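Local coordinates for pectinesterase inhibitor 1 (Arabidopsis thaliana, PDB 1X91), which inhibits pectin methylesterases of flowers, siliques and leaves, and so restrains the removal of methyl esters from cell-wall pectin, at residues 57-61 with 62-66; 29-33 with 34-38. The protein carries 1 engineered substitution. All coordinates share one frame; numbering follows the deposited sequence.

Interaction 1. Residues 57-61 with 62-66; sequences QSIID and GGVDP
Ile59 and Val64 meet through one methyl each, CG2 of Ile59 lying 3.8 Å from CG1 of Val64, and this small apolar contact lies on the side of the turn that faces helix 66-94. The Val64 methyl reaches back to the helix because it stands beside its backbone N (chi1 -64°), anti to the carbonyl carbon. On this same side Ile59 and Ile60 lean on Tyr72, and Val64 on Lys69. The last helical carbonyls meanwhile run out of regular partners. Gly62 N still reaches Ser58 O at 3.1 Å, but Gly63 N makes only weak bonds, to Ile59 O and Ile60 O. The helix ends here at a glycine, in the turn between two consecutive helices of the four-helix bundle: Gly63 has positive phi, at backbone angles where a CB would jam against the preceding carbonyl oxygen, and Asp65 is already the N-cap of helix 66-94. A water bridges the turn, donating to Ile60 O and accepting from Val64 N at 2.9 Å. The outer side is polar and open to solvent. There Gln57 NE2 gives a fairly straight bond to the exposed Asp61 OD1, 2.9 Å long; the nitrogen comes from above the carboxylate, 49° out of its plane.

Interaction 2. Residues 29-33 with 34-38; sequences FASAN and LQALA. Engineered in segment 29-33: Ala32 (natural residue Pro).
Leu37 N donates to Asn33 O at 2.9 Å, nearly straight, as the first i to i+4 bond of helix 34-62. Asn33 offers this first turn a second oxygen: its side-chain OD1 takes the N-H of Ala36 at 3.0 Å, the classic N-cap bond. The N-H points almost straight at the oxygen (164°), yet it arrives from above the amide plane, 43° out of it. With CG anti to the backbone N (chi1 177°), the amide folds over the start of the helix, where OD1 also comes within 3.4 Å of Gln35 CB. Two residues before the cap, Ser31 shapes the approach: its OG receives the N-H of Asn33 at 3.0 Å, an ST turn that steers the chain into the cap, and the same OG rests 3.7 Å from the methyl of Ala36. An alanine at Ser31 is likely to leave Asn33 N without this acceptor and the turn before the cap less firmly set. Ala32, between the two, is an engineered replacement of the natural proline; its CB points away from the helix. Leu37 carries the apolar part of the contact. Its CD1 presses on Ala30 CB at 3.5 Å, tighter than usual for two carbons, while CD2 lies 3.8 Å from Ser31 O. Ala30 and Leu37 both also touch Leu25 of helix 18-27, which probably belongs to the N-terminal alpha-hairpin required for inhibition, and Met8 of the loop before it. On the bundle side Leu34 packs on Met149 and Leu37 on Ile146, both of helix 127-149, and Gln35 NE2 bonds Leu93 O near the end of helix 66-94.

How the interactions relate
The two contacts mark the ends of one element: interaction 2 starts helix 34-62 and interaction 1 finishes it, with centres 39 Å apart on opposite sides of the chain's centre. Both are surface contacts, but interaction 2 includes the buried Leu37, whereas interaction 1 buries none of its touching residues. Their chemistry follows the helix direction. At 29-33 with 34-38, N-H groups of the first turn find acceptors on a single asparagine; at 57-61 with 62-66, terminal carbonyls make do with glycine N-H groups and a water. Interaction 1 turns the chain toward helix 66-94, while interaction 2 joins the bundle to the N-terminal region.

Interaction 1. Residues 57-61 with 62-66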
ATOM      1  N   GLN A  57       5.559  16.066   1.771  1.00 17.30           N
ATOM      2  CA  GLN A  57       6.342  17.206   1.311  1.00 18.88           C
ATOM      3  C   GLN A  57       5.705  18.506   1.727  1.00 18.31           C
ATOM      4  O   GLN A  57       6.445  19.457   2.072  1.00 19.75           O
ATOM      5  CB  GLN A  57       6.531  17.228  -0.209  1.00 19.92           C
ATOM      6  CG  GLN A  57       7.708  18.188  -0.574  1.00 23.14           C
ATOM      7  CD  GLN A  57       9.009  17.800   0.088  1.00 26.39           C
ATOM      8  OE1 GLN A  57       9.425  16.637   0.008  1.00 29.28           O
ATOM      9  NE2 GLN A  57       9.647  18.743   0.775  1.00 27.01           N
ATOM     10  N   SER A  58       4.380  18.578   1.691  1.00 18.96           N
ATOM     11  CA  SER A  58       3.646  19.781   2.082  1.00 19.52           C
ATOM     12  C   SER A  58       3.895  20.076   3.557  1.00 19.50           C
ATOM     13  O   SER A  58       4.129  21.246   3.961  1.00 20.17           O
ATOM     14  CB  SER A  58       2.164  19.622   1.817  1.00 20.32           C
ATOM     15  OG  SER A  58       1.419  20.683   2.391  1.00 25.89           O
ATOM     16  N   ILE A  59       3.858  19.033   4.375  1.00 18.60           N
ATOM     17  CA  ILE A  59       4.060  19.191   5.829  1.00 18.15           C
ATOM     18  C   ILE A  59       5.486  19.697   6.100  1.00 18.08           C
ATOM     19  O   ILE A  59       5.701  20.679   6.836  1.00 18.12           O
ATOM     20  CB  ILE A  59       3.787  17.828   6.558  1.00 18.00           C
ATOM     21  CG1 ILE A  59       2.330  17.469   6.476  1.00 19.75           C
ATOM     22  CG2 ILE A  59       4.258  17.894   8.016  1.00 19.13           C
ATOM     23  CD1 ILE A  59       2.044  16.016   6.806  1.00 22.96           C
ATOM     24  N   ILE A  60       6.471  19.040   5.516  1.00 17.27           N
ATOM     25  CA  ILE A  60       7.861  19.424   5.647  1.00 17.80           C
ATOM     26  C   ILE A  60       8.060  20.872   5.212  1.00 18.91           C
ATOM     27  O   ILE A  60       8.710  21.645   5.904  1.00 18.93           O
ATOM     28  CB  ILE A  60       8.781  18.441   4.843  1.00 17.45           C
ATOM     29  CG1 ILE A  60       8.797  17.069   5.526  1.00 17.05           C
ATOM     30  CG2 ILE A  60      10.195  18.935   4.846  1.00 18.32           C
ATOM     31  CD1 ILE A  60       9.252  15.905   4.634  1.00 17.09           C
ATOM     32  N   ASP A  61       7.477  21.230   4.077  1.00 20.35           N
ATOM     33  CA  ASP A  61       7.682  22.569   3.502  1.00 20.59           C
ATOM     34  C   ASP A  61       7.093  23.654   4.409  1.00 20.70           C
ATOM     35  O   ASP A  61       7.654  24.759   4.460  1.00 22.39           O
ATOM     36  CB  ASP A  61       7.069  22.673   2.093  1.00 20.68           C
ATOM     37  CG  ASP A  61       7.874  21.949   1.031  1.00 22.95           C
ATOM     38  OD1 ASP A  61       9.080  21.587   1.230  1.00 26.53           O
ATOM     39  OD2 ASP A  61       7.369  21.726  -0.084  1.00 29.14           O
ATOM     40  N   GLY A  62       6.005  23.360   5.112  1.00 19.85           N
ATOM     41  CA  GLY A  62       5.341  24.288   6.039  1.00 19.96           C
ATOM     42  C   GLY A  62       6.164  24.578   7.299  1.00 20.27           C
ATOM     43  O   GLY A  62       6.003  25.623   7.933  1.00 21.83           O
ATOM     44  N   GLY A  63       7.056  23.679   7.673  1.00 19.65           N
ATOM     45  CA  GLY A  63       8.017  23.949   8.732  1.00 19.16           C
ATOM     46  C   GLY A  63       7.577  23.262  10.012  1.00 18.37           C
ATOM     47  O   GLY A  63       6.708  23.743  10.743  1.00 18.00           O
ATOM     48  N   VAL A  64       8.172  22.105  10.277  1.00 17.04           N
ATOM     49  CA  VAL A  64       7.899  21.397  11.512  1.00 16.83           C
ATOM     50  C   VAL A  64       9.168  21.388  12.358  1.00 15.84           C
ATOM     51  O   VAL A  64      10.219  21.850  11.934  1.00 17.30           O
ATOM     52  CB  VAL A  64       7.338  19.950  11.274  1.00 15.64           C
ATOM     53  CG1 VAL A  64       6.017  20.034  10.586  1.00 14.65           C
ATOM     54  CG2 VAL A  64       8.289  19.103  10.394  1.00 18.53           C
ATOM     55  N   ASP A  65       9.044  20.848  13.567  1.00 16.41           N
ATOM     56  CA  ASP A  65      10.164  20.725  14.511  1.00 16.81           C
ATOM     57  C   ASP A  65      11.126  19.645  14.013  1.00 19.11           C
ATOM     58  O   ASP A  65      10.743  18.815  13.152  1.00 17.99           O
ATOM     59  CB  ASP A  65       9.617  20.293  15.862  1.00 18.06           C
ATOM     60  CG  ASP A  65       8.928  18.965  15.771  1.00 15.25           C
ATOM     61  OD1 ASP A  65       7.789  18.922  15.297  1.00 17.27           O
ATOM     62  OD2 ASP A  65       9.521  17.918  16.089  1.00 16.78           O
ATOM     63  N   PRO A  66      12.350  19.639  14.526  1.00 19.43           N
ATOM     64  CA  PRO A  66      13.357  18.679  14.065  1.00 20.24           C
ATOM     65  C   PRO A  66      12.999  17.218  14.205  1.00 20.61           C
ATOM     66  O   PRO A  66      13.410  16.431  13.319  1.00 21.30           O
ATOM     67  CB  PRO A  66      14.554  18.984  14.962  1.00 20.06           C
ATOM     68  CG  PRO A  66      14.414  20.445  15.234  1.00 21.08           C
ATOM     69  CD  PRO A  66      12.949  20.646  15.425  1.00 19.44           C
TER
HETATM   70  O   HOH W   1      10.192  21.343   8.274  1.00 19.98           O

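Interaction 2. Residues 29-33 with 34-38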
ATOM      1  N   PHE A  29     -16.865  -2.872  -6.354  1.00 22.48           N
ATOM      2  CA  PHE A  29     -17.447  -4.026  -6.997  1.00 22.05           C
ATOM      3  C   PHE A  29     -16.389  -4.889  -7.648  1.00 22.96           C
ATOM      4  O   PHE A  29     -16.286  -4.989  -8.869  1.00 23.55           O
ATOM      5  CB  PHE A  29     -18.482  -3.585  -8.035  1.00 21.41           C
ATOM      6  CG  PHE A  29     -19.402  -4.685  -8.415  1.00 20.02           C
ATOM      7  CD1 PHE A  29     -20.354  -5.112  -7.507  1.00 20.15           C
ATOM      8  CD2 PHE A  29     -19.291  -5.330  -9.628  1.00 19.05           C
ATOM      9  CE1 PHE A  29     -21.212  -6.144  -7.819  1.00 19.55           C
ATOM     10  CE2 PHE A  29     -20.156  -6.362  -9.961  1.00 21.42           C
ATOM     11  CZ  PHE A  29     -21.109  -6.790  -9.042  1.00 19.32           C
ATOM     12  N   ALA A  30     -15.592  -5.499  -6.805  1.00 21.39           N
ATOM     13  CA  ALA A  30     -14.338  -6.085  -7.222  1.00 20.68           C
ATOM     14  C   ALA A  30     -14.584  -7.150  -8.270  1.00 20.08           C
ATOM     15  O   ALA A  30     -15.512  -7.967  -8.133  1.00 20.43           O
ATOM     16  CB  ALA A  30     -13.649  -6.676  -6.020  1.00 21.09           C
ATOM     17  N   SER A  31     -13.742  -7.152  -9.307  1.00 18.06           N
ATOM     18  CA  SER A  31     -13.745  -8.214 -10.289  1.00 18.44           C
ATOM     19  C   SER A  31     -13.497  -9.552  -9.633  1.00 17.45           C
ATOM     20  O   SER A  31     -12.705  -9.676  -8.670  1.00 17.94           O
ATOM     21  CB  SER A  31     -12.665  -7.959 -11.349  1.00 17.30           C
ATOM     22  OG  SER A  31     -12.700  -8.981 -12.340  1.00 19.10           O
ATOM     23  N   ALA A  32     -14.169 -10.574 -10.129  1.00 18.63           N
ATOM     24  CA  ALA A  32     -13.865 -11.930  -9.713  1.00 18.90           C
ATOM     25  C   ALA A  32     -12.664 -12.499 -10.452  1.00 18.21           C
ATOM     26  O   ALA A  32     -12.178 -13.561 -10.087  1.00 19.77           O
ATOM     27  CB  ALA A  32     -15.086 -12.829  -9.904  1.00 19.94           C
ATOM     28  N   ASN A  33     -12.203 -11.804 -11.496  1.00 17.25           N
ATOM     29  CA  ASN A  33     -10.997 -12.166 -12.272  1.00 16.62           C
ATOM     30  C   ASN A  33      -9.783 -11.694 -11.483  1.00 16.33           C
ATOM     31  O   ASN A  33      -9.630 -10.519 -11.300  1.00 13.61           O
ATOM     32  CB  ASN A  33     -11.042 -11.472 -13.642  1.00 17.10           C
ATOM     33  CG  ASN A  33      -9.816 -11.698 -14.520  1.00 20.60           C
ATOM     34  OD1 ASN A  33      -8.671 -11.544 -14.119  1.00 21.12           O
ATOM     35  ND2 ASN A  33     -10.077 -11.984 -15.786  1.00 25.39           N
ATOM     36  N   LEU A  34      -8.975 -12.607 -10.954  1.00 15.72           N
ATOM     37  CA  LEU A  34      -7.910 -12.193 -10.023  1.00 14.93           C
ATOM     38  C   LEU A  34      -6.851 -11.318 -10.677  1.00 14.51           C
ATOM     39  O   LEU A  34      -6.317 -10.450 -10.019  1.00 12.71           O
ATOM     40  CB  LEU A  34      -7.283 -13.403  -9.308  1.00 16.55           C
ATOM     41  CG  LEU A  34      -8.195 -14.086  -8.274  1.00 17.32           C
ATOM     42  CD1 LEU A  34      -7.520 -15.320  -7.675  1.00 21.74           C
ATOM     43  CD2 LEU A  34      -8.637 -13.132  -7.202  1.00 21.56           C
ATOM     44  N   GLN A  35      -6.579 -11.491 -11.946  1.00 13.96           N
ATOM     45  CA  GLN A  35      -5.620 -10.640 -12.629  1.00 13.38           C
ATOM     46  C   GLN A  35      -6.154  -9.199 -12.684  1.00 13.83           C
ATOM     47  O   GLN A  35      -5.434  -8.226 -12.421  1.00 12.60           O
ATOM     48  CB  GLN A  35      -5.336 -11.230 -14.018  1.00 15.54           C
ATOM     49  CG  GLN A  35      -4.422 -10.392 -14.827  1.00 15.94           C
ATOM     50  CD  GLN A  35      -2.951 -10.726 -14.678  1.00 20.37           C
ATOM     51  OE1 GLN A  35      -2.571 -11.863 -14.314  1.00 24.04           O
ATOM     52  NE2 GLN A  35      -2.102  -9.753 -15.008  1.00 16.52           N
ATOM     53  N   ALA A  36      -7.425  -9.042 -13.022  1.00 11.77           N
ATOM     54  CA  ALA A  36      -8.042  -7.734 -13.068  1.00 10.97           C
ATOM     55  C   ALA A  36      -8.115  -7.109 -11.696  1.00 12.12           C
ATOM     56  O   ALA A  36      -7.875  -5.913 -11.535  1.00 12.14           O
ATOM     57  CB  ALA A  36      -9.468  -7.876 -13.676  1.00 13.18           C
ATOM     58  N   LEU A  37      -8.468  -7.905 -10.682  1.00 10.99           N
ATOM     59  CA  LEU A  37      -8.529  -7.393  -9.325  1.00 11.08           C
ATOM     60  C   LEU A  37      -7.125  -7.002  -8.772  1.00 10.60           C
ATOM     61  O   LEU A  37      -7.015  -5.978  -8.107  1.00  9.90           O
ATOM     62  CB  LEU A  37      -9.179  -8.422  -8.421  1.00 11.79           C
ATOM     63  CG  LEU A  37      -9.394  -7.961  -6.979  1.00 13.40           C
ATOM     64  CD1 LEU A  37     -10.298  -6.714  -6.961  1.00 16.06           C
ATOM     65  CD2 LEU A  37      -9.946  -9.120  -6.162  1.00 14.04           C
ATOM     66  N   ALA A  38      -6.080  -7.756  -9.090  1.00 11.38           N
ATOM     67  CA  ALA A  38      -4.701  -7.343  -8.780  1.00 10.52           C
ATOM     68  C   ALA A  38      -4.403  -5.975  -9.344  1.00 10.17           C
ATOM     69  O   ALA A  38      -3.826  -5.134  -8.644  1.00  9.75           O
ATOM     70  CB  ALA A  38      -3.716  -8.364  -9.311  1.00 11.37           C
TER